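Local atomic coordinates of purine nucleoside phosphorylase (Schistosoma mansoni, PDB entry 5TBU), a protein that probably catalyses the reversible phosphorolysis of purine nucleosides such as inosine and guanosine to the free base and ribose 1-phosphate. Residues Asn117-Ile122 / Ala239-Ala244; Gly192-Asn197 / Gly220-Pro225; Pro101-Lys106 / Val227-His232; Gly121-Leu126 / Gly215-Gly220; Ile243-Ile248 / Glu260-Val265. All coordinates share one frame; numbering follows the deposited sequence.

Contact 1 of 5, residues Asn117-Ile122 / Ala239-Ala244. With HPA (hypoxanthine), chain B.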
# COMPACT_ATOMS: atom_id res chain seq x y z
N ASN A 117 -5.77 -12.21 18.73
CA ASN A 117 -4.58 -11.42 18.45
C ASN A 117 -4.43 -10.34 19.51
O ASN A 117 -5.35 -10.05 20.28
CB ASN A 117 -4.63 -10.80 17.05
CG ASN A 117 -5.83 -9.89 16.84
OD1 ASN A 117 -6.80 -10.27 16.18
ND2 ASN A 117 -5.77 -8.69 17.40
N LEU A 118 -3.24 -9.75 19.55
CA LEU A 118 -2.95 -8.56 20.34
C LEU A 118 -3.02 -7.34 19.43
O LEU A 118 -2.64 -7.40 18.26
CB LEU A 118 -1.57 -8.64 21.00
CG LEU A 118 -1.35 -9.51 22.25
CD1 LEU A 118 -2.31 -9.10 23.35
CD2 LEU A 118 -1.46 -11.00 21.95
N ALA A 119 -3.51 -6.22 19.97
CA ALA A 119 -3.68 -5.02 19.16
C ALA A 119 -3.77 -3.81 20.08
O ALA A 119 -3.83 -3.92 21.30
CB ALA A 119 -4.91 -5.13 18.27
N GLY A 120 -3.77 -2.63 19.45
CA GLY A 120 -3.90 -1.37 20.16
C GLY A 120 -5.28 -0.77 20.00
O GLY A 120 -5.94 -0.95 18.99
N GLY A 121 -5.71 -0.03 21.03
CA GLY A 121 -7.02 0.58 21.03
C GLY A 121 -6.98 2.00 20.48
O GLY A 121 -6.10 2.79 20.82
N ILE A 122 -7.94 2.30 19.61
CA ILE A 122 -8.13 3.64 19.07
C ILE A 122 -9.36 4.31 19.66
O ILE A 122 -9.29 5.46 20.12
CB ILE A 122 -8.21 3.61 17.52
CG1 ILE A 122 -6.95 2.95 16.93
CG2 ILE A 122 -8.37 5.01 16.97
CD1 ILE A 122 -5.67 3.71 17.22
N ALA A 239 -13.21 -13.59 15.38
CA ALA A 239 -11.94 -12.91 15.62
C ALA A 239 -12.07 -12.01 16.84
O ALA A 239 -12.98 -11.19 16.92
CB ALA A 239 -11.51 -12.08 14.40
N VAL A 240 -11.15 -12.18 17.79
CA VAL A 240 -11.16 -11.44 19.05
C VAL A 240 -9.80 -10.78 19.24
O VAL A 240 -8.76 -11.45 19.15
CB VAL A 240 -11.49 -12.35 20.24
CG1 VAL A 240 -11.52 -11.55 21.54
CG2 VAL A 240 -12.81 -13.07 20.02
N SER A 241 -9.80 -9.48 19.50
CA SER A 241 -8.58 -8.74 19.79
C SER A 241 -8.48 -8.45 21.29
O SER A 241 -9.46 -8.06 21.92
CB SER A 241 -8.53 -7.41 19.02
OG SER A 241 -8.18 -7.61 17.67
N LEU A 242 -7.28 -8.65 21.84
CA LEU A 242 -6.97 -8.24 23.20
C LEU A 242 -6.25 -6.90 23.15
O LEU A 242 -5.19 -6.78 22.52
CB LEU A 242 -6.11 -9.29 23.90
CG LEU A 242 -5.55 -8.89 25.27
CD1 LEU A 242 -6.67 -8.49 26.21
CD2 LEU A 242 -4.74 -10.04 25.85
N ILE A 243 -6.83 -5.89 23.80
CA ILE A 243 -6.26 -4.55 23.78
C ILE A 243 -5.11 -4.47 24.77
O ILE A 243 -5.31 -4.63 25.98
CB ILE A 243 -7.34 -3.49 24.10
CG1 ILE A 243 -8.54 -3.66 23.18
CG2 ILE A 243 -6.75 -2.09 23.97
CD1 ILE A 243 -8.21 -3.54 21.71
N ALA A 244 -3.90 -4.24 24.27
CA ALA A 244 -2.74 -4.08 25.12
C ALA A 244 -2.57 -2.65 25.63
O ALA A 244 -2.00 -2.45 26.71
CB ALA A 244 -1.47 -4.51 24.37
N1 HPA B . -0.27 -2.18 20.98
C2 HPA B . -0.25 -3.55 20.85
N3 HPA B . -0.31 -4.13 19.60
C4 HPA B . -0.38 -3.36 18.49
C5 HPA B . -0.39 -1.97 18.60
C6 HPA B . -0.33 -1.38 19.85
O6 HPA B . -0.42 -0.16 19.97
N7 HPA B . -0.46 -1.47 17.35
C8 HPA B . -0.49 -2.50 16.48
N9 HPA B . -0.44 -3.66 17.17
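Asn117 and Ser241 meet side by side on two parallel strands, 117-121 and 239-244, whose axes cross at -53°, a marked twist. The backbone of Asn117 uses both its groups: its N donates to Val240 O, and its O receives Leu242 N in a nearly straight bond of 2.8 Å. Two residues on, Ala119 repeats the pattern with Leu242 O and Ala244 N. The Asn117 side chain starts on the sheet face that also carries Ser241 and Ala119. With chi1 at 59°, CG sits between the backbone N and carbonyl carbon, which swings the amide toward the neighbouring strand. CB packs near Ser222 and CG faces Ser241 OG. ND2 donates to that same OG at 2.7 Å, the hydroxyl oxygen lying 19° out of the Asn117 amide plane. OD1 is hydrogen-bonded to Thr223 OG1. On the other face, Leu118 CD1 rests against Leu242 CD2 at 3.6 Å, the two leucines running alongside each other. Beyond them the strand ends border the hypoxanthine: Ala119 C is 3.5 Å from N3 of the base, and Ala244 CB is 3.8 Å from its C2. Gly120 N lies 3.5 Å from C5, and the lack of a side chain there leaves room for O6. The buried amide thus spends both its ends on hydroxyl groups, which fixes its rotation and ties this strand pair to the segment following strand 218-220.

Contact 2 of 5, residues Gly192-Asn197 / Gly220-Pro225. With HPA (hypoxanthine), chain B.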
# COMPACT_ATOMS: atom_id res chain seq x y z
N GLY A 192 -16.05 -3.82 17.65
CA GLY A 192 -15.38 -2.73 16.96
C GLY A 192 -14.86 -3.13 15.60
O GLY A 192 -14.88 -4.31 15.22
N VAL A 193 -14.38 -2.12 14.88
CA VAL A 193 -13.82 -2.28 13.54
C VAL A 193 -12.30 -2.36 13.66
O VAL A 193 -11.68 -1.53 14.34
CB VAL A 193 -14.24 -1.12 12.62
CG1 VAL A 193 -13.63 -1.28 11.24
CG2 VAL A 193 -15.76 -1.05 12.53
N TYR A 194 -11.71 -3.35 12.99
CA TYR A 194 -10.29 -3.64 13.09
C TYR A 194 -9.55 -3.07 11.89
O TYR A 194 -9.89 -3.39 10.75
CB TYR A 194 -10.09 -5.15 13.19
CG TYR A 194 -8.65 -5.62 13.28
CD1 TYR A 194 -7.90 -5.85 12.13
CD2 TYR A 194 -8.06 -5.87 14.51
CE1 TYR A 194 -6.60 -6.29 12.21
CE2 TYR A 194 -6.76 -6.32 14.60
CZ TYR A 194 -6.03 -6.53 13.44
OH TYR A 194 -4.73 -6.97 13.52
N ALA A 195 -8.55 -2.24 12.13
CA ALA A 195 -7.72 -1.69 11.07
C ALA A 195 -6.45 -2.52 10.93
O ALA A 195 -5.79 -2.84 11.92
CB ALA A 195 -7.37 -0.23 11.34
N PHE A 196 -6.10 -2.85 9.68
CA PHE A 196 -4.93 -3.67 9.39
C PHE A 196 -3.76 -2.75 9.04
O PHE A 196 -3.72 -2.17 7.95
CB PHE A 196 -5.22 -4.64 8.24
CG PHE A 196 -4.09 -5.59 7.94
CD1 PHE A 196 -3.10 -5.85 8.88
CD2 PHE A 196 -4.01 -6.23 6.71
CE1 PHE A 196 -2.06 -6.72 8.60
CE2 PHE A 196 -2.98 -7.10 6.42
CZ PHE A 196 -2.00 -7.35 7.37
N ASN A 197 -2.82 -2.61 9.97
CA ASN A 197 -1.54 -1.96 9.73
C ASN A 197 -0.52 -3.04 9.41
O ASN A 197 -0.31 -3.95 10.21
CB ASN A 197 -1.11 -1.14 10.95
CG ASN A 197 0.32 -0.63 10.85
OD1 ASN A 197 0.87 -0.48 9.76
ND2 ASN A 197 0.94 -0.36 12.00
N GLY A 220 -4.14 -3.47 14.40
CA GLY A 220 -3.21 -4.55 14.64
C GLY A 220 -2.50 -4.92 13.35
O GLY A 220 -2.75 -4.33 12.30
N MET A 221 -1.61 -5.91 13.45
CA MET A 221 -0.73 -6.26 12.34
C MET A 221 -0.98 -7.66 11.78
O MET A 221 -0.08 -8.23 11.16
CB MET A 221 0.74 -6.13 12.77
CG MET A 221 1.11 -4.82 13.45
SD MET A 221 2.85 -4.77 13.92
CE MET A 221 2.92 -3.29 14.92
N SER A 222 -2.16 -8.22 11.98
CA SER A 222 -2.40 -9.60 11.56
C SER A 222 -3.90 -9.80 11.33
O SER A 222 -4.65 -8.84 11.13
CB SER A 222 -1.84 -10.58 12.61
OG SER A 222 -2.52 -10.44 13.85
N THR A 223 -4.32 -11.07 11.32
CA THR A 223 -5.72 -11.51 11.31
C THR A 223 -6.41 -11.30 9.97
O THR A 223 -6.96 -12.26 9.41
CB THR A 223 -6.50 -10.82 12.43
OG1 THR A 223 -5.93 -11.16 13.70
CG2 THR A 223 -7.96 -11.25 12.41
N VAL A 224 -6.39 -10.07 9.44
CA VAL A 224 -7.13 -9.78 8.21
C VAL A 224 -6.72 -10.68 7.05
O VAL A 224 -7.61 -11.15 6.32
CB VAL A 224 -7.03 -8.29 7.88
CG1 VAL A 224 -7.43 -8.02 6.43
CG2 VAL A 224 -7.91 -7.47 8.82
N PRO A 225 -5.44 -10.98 6.82
CA PRO A 225 -5.12 -11.95 5.75
C PRO A 225 -5.76 -13.31 5.95
O PRO A 225 -6.29 -13.88 4.99
CB PRO A 225 -3.58 -12.03 5.80
CG PRO A 225 -3.17 -10.72 6.34
CD PRO A 225 -4.22 -10.34 7.34
N1 HPA B . -0.27 -2.18 20.98
C2 HPA B . -0.25 -3.55 20.85
N3 HPA B . -0.31 -4.13 19.60
C4 HPA B . -0.38 -3.36 18.49
C5 HPA B . -0.39 -1.97 18.60
C6 HPA B . -0.33 -1.38 19.85
O6 HPA B . -0.42 -0.16 19.97
N7 HPA B . -0.46 -1.47 17.35
C8 HPA B . -0.49 -2.50 16.48
N9 HPA B . -0.44 -3.66 17.17
O HOH W 1 -3.50 -8.11 15.52
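Strand 192-196 runs parallel to the short strand ending at Gly220, with Phe196 paired to Gly220; Ala195 O takes Gly220 N at 3.0 Å and Asn197 N returns the bond to Gly220 O at 2.9 Å. Tyr194, its CG anti to the backbone N (chi1 179°), reaches the turn that follows Gly220. Its OH receives Ser222 N in a nearly straight bond of 3.2 Å (167°) and also holds a water, 2.6 Å away in the plane of the ring, which is shared with Ser222 OG. The OH lies 3.0 Å from Gly220 C, where the glycine leaves room for it. Farther back on the ring, CD1 touches Val224 CG2 at 3.7 Å. Phe196 meets another flank of this valine: its CD2 touches Val224 CB, while CE2 packs on Pro225 CD at 3.6 Å, and the ring edge faces Gly220 O in its plane. Two aromatic side chains therefore grip Val224 at the start of its helix. Met221 points away from the strand and carries CE to within 3.8 Å of C8 of the hypoxanthine, so the turn forms part of the base pocket. Thr223, at the N-cap position, is hydrogen-bonded through OG1 to Arg86. The contact joins strand 189-196 to the entry of helix 224-232, with strand 131-139 beside Tyr194 and Phe161 of a neighbouring subunit packed on Met221.

Contact 3 of 5, residues Pro101-Lys106 / Val227-His232. With DMS (dimethyl sulfoxide), chain D.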
# COMPACT_ATOMS: atom_id res chain seq x y z
N PRO A 101 -1.71 -22.71 4.60
CA PRO A 101 -2.19 -23.43 5.80
C PRO A 101 -3.70 -23.33 6.00
O PRO A 101 -4.32 -24.30 6.45
CB PRO A 101 -1.42 -22.76 6.94
CG PRO A 101 -0.20 -22.20 6.30
CD PRO A 101 -0.66 -21.74 4.95
N ILE A 102 -4.31 -22.18 5.69
CA ILE A 102 -5.75 -22.06 5.85
C ILE A 102 -6.48 -22.91 4.81
O ILE A 102 -7.49 -23.55 5.11
CB ILE A 102 -6.18 -20.58 5.76
CG1 ILE A 102 -5.60 -19.79 6.94
CG2 ILE A 102 -7.69 -20.45 5.75
CD1 ILE A 102 -4.56 -18.77 6.54
N ARG A 103 -5.97 -22.94 3.58
CA ARG A 103 -6.60 -23.77 2.56
C ARG A 103 -6.37 -25.26 2.83
O ARG A 103 -7.20 -26.09 2.45
CB ARG A 103 -6.09 -23.37 1.17
CG ARG A 103 -6.60 -22.00 0.75
CD ARG A 103 -6.06 -21.54 -0.59
NE ARG A 103 -6.74 -20.33 -1.03
CZ ARG A 103 -6.34 -19.58 -2.05
NH1 ARG A 103 -5.27 -19.91 -2.75
NH2 ARG A 103 -7.03 -18.49 -2.37
N VAL A 104 -5.26 -25.60 3.49
CA VAL A 104 -5.09 -26.98 3.95
C VAL A 104 -6.10 -27.29 5.05
O VAL A 104 -6.67 -28.39 5.09
CB VAL A 104 -3.64 -27.22 4.41
CG1 VAL A 104 -3.53 -28.55 5.15
CG2 VAL A 104 -2.70 -27.21 3.22
N MET A 105 -6.35 -26.33 5.95
CA MET A 105 -7.42 -26.49 6.93
C MET A 105 -8.75 -26.77 6.25
O MET A 105 -9.53 -27.62 6.70
CB MET A 105 -7.54 -25.24 7.80
CG MET A 105 -6.55 -25.13 8.94
SD MET A 105 -6.91 -23.68 9.95
CE MET A 105 -5.70 -23.85 11.26
N LYS A 106 -9.04 -26.05 5.17
CA LYS A 106 -10.29 -26.26 4.44
C LYS A 106 -10.37 -27.68 3.89
O LYS A 106 -11.42 -28.33 4.00
CB LYS A 106 -10.41 -25.24 3.31
CG LYS A 106 -11.57 -25.49 2.36
CD LYS A 106 -12.91 -25.21 3.02
CE LYS A 106 -14.05 -25.42 2.03
NZ LYS A 106 -15.34 -24.86 2.52
N VAL A 227 -8.50 -14.03 7.69
CA VAL A 227 -9.95 -13.91 7.56
C VAL A 227 -10.36 -13.91 6.10
O VAL A 227 -11.36 -14.53 5.72
CB VAL A 227 -10.44 -12.65 8.29
CG1 VAL A 227 -11.92 -12.41 8.01
CG2 VAL A 227 -10.19 -12.76 9.78
N ILE A 228 -9.60 -13.21 5.25
CA ILE A 228 -9.95 -13.12 3.84
C ILE A 228 -9.81 -14.47 3.15
O ILE A 228 -10.67 -14.88 2.36
CB ILE A 228 -9.11 -12.03 3.15
CG1 ILE A 228 -9.52 -10.64 3.65
CG2 ILE A 228 -9.24 -12.12 1.64
CD1 ILE A 228 -8.74 -9.51 3.03
N ILE A 229 -8.73 -15.20 3.45
CA ILE A 229 -8.55 -16.53 2.86
C ILE A 229 -9.65 -17.48 3.34
O ILE A 229 -10.16 -18.29 2.56
CB ILE A 229 -7.15 -17.08 3.19
CG1 ILE A 229 -6.06 -16.18 2.59
CG2 ILE A 229 -7.00 -18.52 2.69
CD1 ILE A 229 -6.10 -16.08 1.07
N ALA A 230 -10.03 -17.38 4.61
CA ALA A 230 -11.09 -18.23 5.14
C ALA A 230 -12.44 -17.88 4.52
O ALA A 230 -13.18 -18.76 4.08
CB ALA A 230 -11.15 -18.11 6.67
N CYS A 231 -12.77 -16.58 4.48
CA CYS A 231 -14.01 -16.15 3.85
C CYS A 231 -14.05 -16.51 2.37
O CYS A 231 -15.12 -16.78 1.82
CB CYS A 231 -14.21 -14.65 4.05
SG CYS A 231 -15.72 -13.98 3.33
N HIS A 232 -12.88 -16.52 1.71
CA HIS A 232 -12.82 -16.86 0.29
C HIS A 232 -13.31 -18.28 0.04
O HIS A 232 -14.06 -18.52 -0.91
CB HIS A 232 -11.39 -16.67 -0.22
CG HIS A 232 -11.20 -17.00 -1.67
ND1 HIS A 232 -10.53 -18.12 -2.10
CD2 HIS A 232 -11.58 -16.34 -2.79
CE1 HIS A 232 -10.51 -18.14 -3.42
NE2 HIS A 232 -11.14 -17.07 -3.87
S DMS D . -4.02 -16.19 -3.28
O DMS D . -4.29 -17.46 -4.03
C1 DMS D . -2.76 -16.50 -2.01
C2 DMS D . -3.06 -15.06 -4.33
O HOH W 2 -9.32 -19.33 -0.16
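Ile102 and Ile229 form the close-packed part of this helix pair, their side chains crossing at about a right angle. The touching atoms are the two CG2 methyls, 3.7 Å apart; each is anti to its own backbone N, which leaves these branches to face one another. Ile102 CG2 also reaches Ala230, whose small side chain probably helps the helices approach. Ile229 CG2 then serves a second neighbour, lying 4.0 Å from Arg103 CG, so that the aliphatic part of the arginine extends the apolar patch. The axes of segments 101-106 and 227-232 approach to 9.5 Å and cross at -31°, running in roughly the same direction; their parent helices, 95-108 and 224-232, each lead into a strand of the central sheet, 112-121 and 236-246, as expected of an alpha/beta fold with parallel neighbours. Toward the ends of Arg103 and His232 direct packing gives way to water. A single water accepts from Arg103 NE at 2.9 Å, donates to Ile229 O and is bound to His232 ND1 at 2.6 Å, lying in the planes of both the guanidinium and the imidazole. Those planes are turned 40° from each other. Arg103 NH1 donates to Ala7 O and, at 2.9 Å, to the oxygen of a dimethyl sulfoxide probably derived from the crystallisation liquor; NH2 adds a weak bond to the same oxygen.

Contact 4 of 5, residues Gly121-Leu126 / Gly215-Gly220. With HPA (hypoxanthine), chain B.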
# COMPACT_ATOMS: atom_id res chain seq x y z
N GLY A 121 -5.71 -0.03 21.03
CA GLY A 121 -7.02 0.58 21.03
C GLY A 121 -6.98 2.00 20.48
O GLY A 121 -6.10 2.79 20.82
N ILE A 122 -7.94 2.30 19.61
CA ILE A 122 -8.13 3.64 19.07
C ILE A 122 -9.36 4.31 19.66
O ILE A 122 -9.29 5.46 20.12
CB ILE A 122 -8.21 3.61 17.52
CG1 ILE A 122 -6.95 2.95 16.93
CG2 ILE A 122 -8.37 5.01 16.97
CD1 ILE A 122 -5.67 3.71 17.22
N ASN A 123 -10.49 3.62 19.67
CA ASN A 123 -11.71 4.14 20.29
C ASN A 123 -11.45 4.44 21.77
O ASN A 123 -10.90 3.60 22.49
CB ASN A 123 -12.84 3.12 20.14
CG ASN A 123 -14.20 3.67 20.56
OD1 ASN A 123 -14.34 4.33 21.59
ND2 ASN A 123 -15.22 3.38 19.76
N ARG A 124 -11.84 5.64 22.20
CA ARG A 124 -11.53 6.07 23.56
C ARG A 124 -12.21 5.20 24.61
O ARG A 124 -11.84 5.26 25.79
CB ARG A 124 -11.93 7.53 23.76
N LYS A 125 -13.20 4.39 24.22
CA LYS A 125 -13.87 3.49 25.15
C LYS A 125 -13.07 2.22 25.42
O LYS A 125 -13.45 1.45 26.31
CB LYS A 125 -15.25 3.12 24.61
CG LYS A 125 -15.24 1.99 23.59
CD LYS A 125 -16.63 1.70 23.04
CE LYS A 125 -16.65 0.41 22.22
NZ LYS A 125 -17.03 0.64 20.80
N LEU A 126 -11.97 1.99 24.71
CA LEU A 126 -11.17 0.78 24.86
C LEU A 126 -9.98 1.04 25.78
O LEU A 126 -9.23 2.00 25.57
CB LEU A 126 -10.68 0.28 23.50
CG LEU A 126 -11.78 -0.21 22.55
CD1 LEU A 126 -11.17 -0.73 21.25
CD2 LEU A 126 -12.61 -1.30 23.22
N GLY A 215 -12.67 6.21 11.72
CA GLY A 215 -13.64 5.30 12.29
C GLY A 215 -13.09 3.97 12.74
O GLY A 215 -13.88 3.03 12.94
N CYS A 216 -11.78 3.85 12.91
CA CYS A 216 -11.18 2.60 13.35
C CYS A 216 -11.24 2.51 14.87
O CYS A 216 -10.92 3.47 15.57
CB CYS A 216 -9.74 2.49 12.86
SG CYS A 216 -9.55 2.70 11.07
N ASP A 217 -11.67 1.35 15.38
CA ASP A 217 -11.70 1.16 16.82
C ASP A 217 -10.44 0.47 17.33
O ASP A 217 -9.95 0.79 18.41
CB ASP A 217 -12.93 0.34 17.22
CG ASP A 217 -14.24 1.00 16.79
OD1 ASP A 217 -14.46 2.17 17.15
OD2 ASP A 217 -15.04 0.34 16.09
N VAL A 218 -9.90 -0.47 16.54
CA VAL A 218 -8.73 -1.25 16.91
C VAL A 218 -7.78 -1.28 15.71
O VAL A 218 -8.22 -1.20 14.56
CB VAL A 218 -9.12 -2.69 17.33
CG1 VAL A 218 -7.95 -3.41 17.97
CG2 VAL A 218 -10.31 -2.67 18.28
N VAL A 219 -6.48 -1.38 15.99
CA VAL A 219 -5.47 -1.50 14.94
C VAL A 219 -4.48 -2.59 15.34
O VAL A 219 -4.03 -2.63 16.49
CB VAL A 219 -4.74 -0.16 14.68
CG1 VAL A 219 -4.14 0.40 15.97
CG2 VAL A 219 -3.68 -0.33 13.61
N GLY A 220 -4.14 -3.47 14.40
CA GLY A 220 -3.21 -4.55 14.64
C GLY A 220 -2.50 -4.92 13.35
O GLY A 220 -2.75 -4.33 12.30
N1 HPA B . -0.27 -2.18 20.98
C2 HPA B . -0.25 -3.55 20.85
N3 HPA B . -0.31 -4.13 19.60
C4 HPA B . -0.38 -3.36 18.49
C5 HPA B . -0.39 -1.97 18.60
C6 HPA B . -0.33 -1.38 19.85
O6 HPA B . -0.42 -0.16 19.97
N7 HPA B . -0.46 -1.47 17.35
C8 HPA B . -0.49 -2.50 16.48
N9 HPA B . -0.44 -3.66 17.17
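An Asx turn within a type I beta turn, Asn123 to Leu126, closes the end of strand 112-121 against the start of strand 218-220. Gly121 and Val218 make an antiparallel, non-hydrogen-bonded pair. Next to it Asp217 O accepts two backbone donors from the same face of its carbonyl plane: Ile122 N at 2.8 Å, well above that plane, and Asn123 N at 3.1 Å. The Asn123 side chain is used at both ends, OD1 taking Lys125 N at 2.9 Å to make the Asx turn and ND2 turning to Asp217. The other carboxylate oxygen of Asp217, OD2, receives Val193 N, so this side chain bridges the turn and strand 189-196. On the apolar side Ile122 CD1 meets Val219 CG1 at 3.9 Å, and Leu126 CD1 crosses Val218 CG2 at about a right angle. Val219 O lies 3.5 Å from C8 of the hypoxanthine. The Asn123 ND2 to Asp217 OD1 bond, 3.0 Å long, keeps to the amide plane but meets the carboxylate 45° out of its own.

Contact 5 of 5, residues Ile243-Ile248 / Glu260-Val265. With HPA (hypoxanthine), chain B.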
# COMPACT_ATOMS: atom_id res chain seq x y z
N ILE A 243 -6.83 -5.89 23.80
CA ILE A 243 -6.26 -4.55 23.78
C ILE A 243 -5.11 -4.47 24.77
O ILE A 243 -5.31 -4.63 25.98
CB ILE A 243 -7.34 -3.49 24.10
CG1 ILE A 243 -8.54 -3.66 23.18
CG2 ILE A 243 -6.75 -2.09 23.97
CD1 ILE A 243 -8.21 -3.54 21.71
N ALA A 244 -3.90 -4.24 24.27
CA ALA A 244 -2.74 -4.08 25.12
C ALA A 244 -2.57 -2.65 25.63
O ALA A 244 -2.00 -2.45 26.71
CB ALA A 244 -1.47 -4.51 24.37
N ASN A 245 -3.07 -1.67 24.88
CA ASN A 245 -2.92 -0.26 25.23
C ASN A 245 -3.79 0.56 24.30
O ASN A 245 -4.19 0.09 23.23
CB ASN A 245 -1.46 0.19 25.12
CG ASN A 245 -0.89 -0.02 23.73
OD1 ASN A 245 -0.57 -1.15 23.35
ND2 ASN A 245 -0.78 1.05 22.96
N ASN A 246 -4.08 1.79 24.71
CA ASN A 246 -4.80 2.75 23.89
C ASN A 246 -3.78 3.77 23.39
O ASN A 246 -3.31 4.61 24.17
CB ASN A 246 -5.92 3.42 24.67
CG ASN A 246 -6.84 4.24 23.78
OD1 ASN A 246 -6.46 5.29 23.27
ND2 ASN A 246 -8.07 3.76 23.60
N SER A 247 -3.45 3.71 22.10
CA SER A 247 -2.42 4.59 21.56
C SER A 247 -2.88 6.04 21.48
O SER A 247 -2.03 6.93 21.38
CB SER A 247 -1.97 4.10 20.18
OG SER A 247 -3.08 3.93 19.31
N ILE A 248 -4.19 6.30 21.52
CA ILE A 248 -4.65 7.68 21.58
C ILE A 248 -4.38 8.27 22.96
O ILE A 248 -3.93 9.41 23.09
CB ILE A 248 -6.15 7.76 21.21
CG1 ILE A 248 -6.37 7.38 19.75
CG2 ILE A 248 -6.69 9.16 21.49
CD1 ILE A 248 -5.73 8.34 18.75
N GLU A 260 7.40 -5.59 25.22
CA GLU A 260 7.44 -6.13 26.58
C GLU A 260 6.16 -5.82 27.33
O GLU A 260 5.62 -6.68 28.04
CB GLU A 260 8.66 -5.59 27.33
CG GLU A 260 10.01 -6.12 26.83
CD GLU A 260 10.38 -5.58 25.46
OE1 GLU A 260 10.30 -6.34 24.47
OE2 GLU A 260 10.75 -4.39 25.37
N LYS A 261 5.65 -4.59 27.20
CA LYS A 261 4.37 -4.25 27.83
C LYS A 261 3.23 -5.04 27.20
O LYS A 261 2.27 -5.42 27.90
CB LYS A 261 4.09 -2.76 27.71
CG LYS A 261 5.09 -1.84 28.41
CD LYS A 261 4.56 -0.42 28.41
CE LYS A 261 5.67 0.61 28.31
NZ LYS A 261 5.12 1.98 28.15
N VAL A 262 3.30 -5.30 25.90
CA VAL A 262 2.22 -6.01 25.21
C VAL A 262 2.13 -7.45 25.72
O VAL A 262 1.04 -7.94 26.02
CB VAL A 262 2.42 -5.95 23.69
CG1 VAL A 262 1.40 -6.83 22.98
CG2 VAL A 262 2.32 -4.51 23.20
N LEU A 263 3.27 -8.13 25.81
CA LEU A 263 3.26 -9.51 26.28
C LEU A 263 2.84 -9.61 27.74
O LEU A 263 2.24 -10.61 28.15
CB LEU A 263 4.63 -10.15 26.08
CG LEU A 263 5.06 -10.40 24.63
CD1 LEU A 263 6.45 -11.04 24.58
CD2 LEU A 263 4.04 -11.27 23.91
N ALA A 264 3.14 -8.59 28.55
CA ALA A 264 2.70 -8.59 29.94
C ALA A 264 1.18 -8.54 30.04
O ALA A 264 0.59 -9.17 30.92
CB ALA A 264 3.33 -7.42 30.70
N VAL A 265 0.53 -7.80 29.14
CA VAL A 265 -0.93 -7.78 29.11
C VAL A 265 -1.47 -9.13 28.67
O VAL A 265 -2.48 -9.62 29.20
CB VAL A 265 -1.43 -6.64 28.20
CG1 VAL A 265 -2.94 -6.69 28.07
CG2 VAL A 265 -0.98 -5.29 28.74
N1 HPA B . -0.27 -2.18 20.98
C2 HPA B . -0.25 -3.55 20.85
N3 HPA B . -0.31 -4.13 19.60
C4 HPA B . -0.38 -3.36 18.49
C5 HPA B . -0.39 -1.97 18.60
C6 HPA B . -0.33 -1.38 19.85
O6 HPA B . -0.42 -0.16 19.97
N7 HPA B . -0.46 -1.47 17.35
C8 HPA B . -0.49 -2.50 16.48
N9 HPA B . -0.44 -3.66 17.17
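Apolar packing carries the contact itself: Ala244 CB lies against Val262 CG1 at 3.9 Å, and Val265 reaches over the backbone beside it. Val265 CG2 comes to 3.6 Å from Ala244 O while CG1 sits 3.8 Å from Ile243 O, so its two methyls rest against the successive carbonyl oxygens that flank Ala244. No hydrogen bond joins the two segments. Val262 turns its other branch to the ligand: CG2, anti to the carbonyl carbon, is 3.6 Å from C2 of the hypoxanthine. Strand 236-246 and the long C-terminal helix 259-283 thus form one wall of the purine site of this phosphorylase-superfamily fold, segment 260-265 running at 131° to the direction of strand 243-246. Within these two segments the hydrogen bonds to the base come from Asn245. Its OD1 accepts from N1 at 2.6 Å, in a nearly straight bond (165°), and ND2 donates to O6 at 3.2 Å, so one amide reads the N1 donor and the exocyclic O6 acceptor. The amide is brought round to the base by a chi1 of 58°, which tucks CG over the main chain. Asp250 OD2 takes a bond from ND2 as well and probably helps hold this orientation, and Glu203 binds the base too. One residue on, Asn246 is the N-cap of helix 247-253: its OD1 accepts a weak bond from Ile248 N and a further one from Leu249 N, while ND2 donates to Leu126 O.

Overall arrangement
All five contacts are largely buried, but their chemistry follows their place. Contacts 1, 2 and 4 are built on backbone pairing in one sheet, parallel in contacts 1 and 2 and antiparallel in contact 4. Contact 4 shares Gly121 and Ile122 with contact 1 and Gly220 with contact 2. Contact 5 continues strand 236-246 from contact 1 but replaces pairing with methyl packing against a helix. These four border the hypoxanthine, and contact 5 alone supplies hydrogen bonds to it. Contact 3, centred about 22 Å from the centre of contact 1, has no part in that site; it continues helix 224-232 from contact 2 and joins helices through isoleucines and a water.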